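Local coordinates for protein SusD homolog (Bacteroides ovatus, PDB 4F53) that probably binds glycans, likely mucin O-glycans, at the cell surface as a SusD-family outer membrane lipoprotein with a TPR-like helical fold, at residues 281-286 with 320-325. Residues are numbered along the deposited sequence; the frame is centred on the assembly and turned at random.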
ATOM      1  N   ALA A 281       7.271  12.690  13.287  1.00 33.51           N
ATOM      2  CA  ALA A 281       8.126  11.717  12.614  1.00 32.88           C
ATOM      3  C   ALA A 281       7.822  11.638  11.110  1.00 36.08           C
ATOM      4  O   ALA A 281       8.714  11.346  10.326  1.00 37.58           O
ATOM      5  CB  ALA A 281       7.996  10.347  13.260  1.00 33.22           C
ATOM      6  N   TYR A 282       6.574  11.908  10.706  1.00 31.25           N
ATOM      7  CA  TYR A 282       6.087  11.759   9.322  1.00 28.47           C
ATOM      8  C   TYR A 282       6.200  13.006   8.476  1.00 29.49           C
ATOM      9  O   TYR A 282       6.504  12.917   7.286  1.00 26.60           O
ATOM     10  CB  TYR A 282       4.597  11.369   9.325  1.00 28.45           C
ATOM     11  CG  TYR A 282       4.254   9.979   9.800  1.00 29.59           C
ATOM     12  CD1 TYR A 282       5.246   9.103  10.246  1.00 31.82           C
ATOM     13  CD2 TYR A 282       2.947   9.511   9.751  1.00 28.13           C
ATOM     14  CE1 TYR A 282       4.944   7.790  10.603  1.00 31.56           C
ATOM     15  CE2 TYR A 282       2.634   8.202  10.117  1.00 28.04           C
ATOM     16  CZ  TYR A 282       3.635   7.352  10.550  1.00 33.34           C
ATOM     17  OH  TYR A 282       3.342   6.075  10.932  1.00 30.34           O
ATOM     18  N   TYR A 283       5.854  14.164   9.045  1.00 26.06           N
ATOM     19  CA  TYR A 283       5.815  15.346   8.217  1.00 25.60           C
ATOM     20  C   TYR A 283       6.057  16.609   9.008  1.00 31.08           C
ATOM     21  O   TYR A 283       6.208  16.566  10.220  1.00 30.70           O
ATOM     22  CB  TYR A 283       4.449  15.414   7.465  1.00 26.18           C
ATOM     23  CG  TYR A 283       3.220  15.057   8.287  1.00 26.82           C
ATOM     24  CD1 TYR A 283       2.710  15.937   9.238  1.00 28.63           C
ATOM     25  CD2 TYR A 283       2.550  13.850   8.089  1.00 26.51           C
ATOM     26  CE1 TYR A 283       1.580  15.616   9.987  1.00 29.43           C
ATOM     27  CE2 TYR A 283       1.434  13.510   8.848  1.00 27.11           C
ATOM     28  CZ  TYR A 283       0.939  14.407   9.778  1.00 33.72           C
ATOM     29  OH  TYR A 283      -0.209  14.128  10.465  1.00 33.24           O
ATOM     30  N   ASP A 284       6.081  17.748   8.303  1.00 30.35           N
ATOM     31  CA  ASP A 284       6.323  19.051   8.892  1.00 31.79           C
ATOM     32  C   ASP A 284       5.066  19.890   8.955  1.00 35.45           C
ATOM     33  O   ASP A 284       4.083  19.600   8.290  1.00 33.92           O
ATOM     34  CB  ASP A 284       7.376  19.801   8.057  1.00 35.13           C
ATOM     35  CG  ASP A 284       8.804  19.327   8.253  1.00 43.86           C
ATOM     36  OD1 ASP A 284       9.224  19.195   9.409  1.00 43.89           O
ATOM     37  OD2 ASP A 284       9.535  19.223   7.249  1.00 49.58           O
ATOM     38  N   LYS A 285       5.124  20.976   9.730  1.00 34.25           N
ATOM     39  CA  LYS A 285       4.043  21.950   9.779  1.00 33.83           C
ATOM     40  C   LYS A 285       4.026  22.705   8.435  1.00 35.62           C
ATOM     41  O   LYS A 285       4.997  22.668   7.657  1.00 32.62           O
ATOM     42  CB  LYS A 285       4.201  22.901  10.975  1.00 36.39           C
ATOM     43  CG  LYS A 285       4.077  22.174  12.310  1.00 37.30           C
ATOM     44  CD  LYS A 285       3.749  23.118  13.431  1.00 39.05           C
ATOM     45  CE  LYS A 285       3.811  22.407  14.760  1.00 51.06           C
ATOM     46  NZ  LYS A 285       3.614  23.347  15.891  1.00 67.66           N
ATOM     47  N   SER A 286       2.895  23.312   8.142  1.00 34.54           N
ATOM     48  CA  SER A 286       2.656  24.081   6.922  1.00 34.72           C
ATOM     49  C   SER A 286       3.655  25.254   6.788  1.00 38.67           C
ATOM     50  O   SER A 286       4.223  25.696   7.781  1.00 37.63           O
ATOM     51  CB  SER A 286       1.221  24.591   6.923  1.00 36.64           C
ATOM     52  OG  SER A 286       1.001  25.414   8.056  1.00 46.22           O
ATOM     53  N   GLY A 320       2.183  25.143   0.333  1.00 31.90           N
ATOM     54  CA  GLY A 320       2.423  25.533   1.714  1.00 30.97           C
ATOM     55  C   GLY A 320       1.874  24.495   2.692  1.00 35.62           C
ATOM     56  O   GLY A 320       2.179  24.550   3.880  1.00 36.06           O
ATOM     57  N   SER A 321       1.057  23.525   2.209  1.00 32.95           N
ATOM     58  CA  SER A 321       0.493  22.407   2.991  1.00 31.63           C
ATOM     59  C   SER A 321       1.616  21.553   3.559  1.00 36.06           C
ATOM     60  O   SER A 321       2.714  21.552   2.994  1.00 36.31           O
ATOM     61  CB  SER A 321      -0.427  21.545   2.124  1.00 31.49           C
ATOM     62  OG  SER A 321      -1.473  22.331   1.580  1.00 35.40           O
ATOM     63  N   SER A 322       1.346  20.823   4.659  1.00 32.29           N
ATOM     64  CA  SER A 322       2.313  19.918   5.306  1.00 30.76           C
ATOM     65  C   SER A 322       2.950  18.982   4.286  1.00 34.31           C
ATOM     66  O   SER A 322       2.274  18.440   3.406  1.00 32.26           O
ATOM     67  CB  SER A 322       1.657  19.113   6.426  1.00 30.33           C
ATOM     68  OG  SER A 322       1.529  19.916   7.590  1.00 36.13           O
ATOM     69  N   CYS A 323       4.276  18.862   4.389  1.00 32.42           N
ATOM     70  CA  CYS A 323       5.138  18.082   3.512  1.00 31.55           C
ATOM     71  C   CYS A 323       5.811  16.975   4.312  1.00 32.31           C
ATOM     72  O   CYS A 323       6.206  17.185   5.462  1.00 28.94           O
ATOM     73  CB  CYS A 323       6.169  19.008   2.870  1.00 33.63           C
ATOM     74  SG  CYS A 323       7.196  18.218   1.604  1.00 38.06           S
HETATM   75  N   MSE A 324       5.978  15.798   3.676  1.00 30.39           N
HETATM   76  CA  MSE A 324       6.647  14.643   4.292  1.00 28.05           C
HETATM   77  C   MSE A 324       8.039  15.026   4.745  1.00 32.58           C
HETATM   78  O   MSE A 324       8.713  15.813   4.073  1.00 32.30           O
HETATM   79  CB  MSE A 324       6.713  13.489   3.273  1.00 28.17           C
HETATM   80  CG  MSE A 324       7.225  12.159   3.805  1.00 31.42           C
HETATM   81 SE   MSE A 324       7.035  10.814   2.383  0.75 37.33          SE
HETATM   82  CE  MSE A 324       7.985   9.330   3.228  1.00 32.81           C
ATOM     83  N   LYS A 325       8.452  14.493   5.900  1.00 30.20           N
ATOM     84  CA  LYS A 325       9.809  14.644   6.443  1.00 30.46           C
ATOM     85  C   LYS A 325      10.595  13.529   5.799  1.00 34.47           C
ATOM     86  O   LYS A 325      10.292  12.360   6.052  1.00 35.93           O
ATOM     87  CB  LYS A 325       9.792  14.556   7.986  1.00 31.00           C
ATOM     88  CG  LYS A 325      10.889  15.352   8.665  1.00 47.97           C
ATOM     89  CD  LYS A 325      10.716  15.414  10.182  1.00 57.59           C
ATOM     90  CE  LYS A 325       9.621  16.380  10.584  1.00 64.33           C
ATOM     91  NZ  LYS A 325       9.857  16.976  11.935  1.00 78.18           N
TER
HETATM   92  O   HOH W   1       8.269  10.345   6.740  1.00 45.34           O
HETATM   93  O   HOH W   2       9.690  18.231   4.938  1.00 41.74           O
HETATM   94  O   HOH W   3       5.731  21.385   5.455  1.00 31.83           O
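Lys325 and Asp284 meet because the lysine chain starts with CG opposite its own nitrogen (chi1 -151°) and then bends at chi3 (-76°). The bend carries Lys325 CE to 3.1 Å from Asp284 OD1. The two side chains cross at about a right angle, and the salt bridge from Lys325 NZ to Asp284 OD1 is long at 3.4 Å; NZ also makes a weak hydrogen bond to Glu280 O. At the carboxylate's other oxygen, a water lies close to OD2 and donates to Met324 O. The backbones carrying these side chains run antiparallel and form a single beta bridge at Tyr283 and Met324, a non-hydrogen-bonded pair. In the largely helical SusD-family chain this bridge joins the segment leaving helix 279-282 to a loop that precedes strand 332-335. The flanking bonds are Lys325 N to Tyr282 O (2.9 Å, nearly straight at 175°) and Asp284 N to Cys323 O (2.9 Å). Further along, Ser322 OG donates to Asp284 O at 2.7 Å, in the carbonyl plane, and is also hydrogen-bonded to Val303 N. An alanine here would remove that hydroxyl and would probably leave both Asp284 O and Val303 N without this mate. Tyr283 touches Ile263 of strand 261-263 and Met271 of helix 265-273; the extended selenomethionine Met324 touches Trp251 and Met255 of helix 250-257.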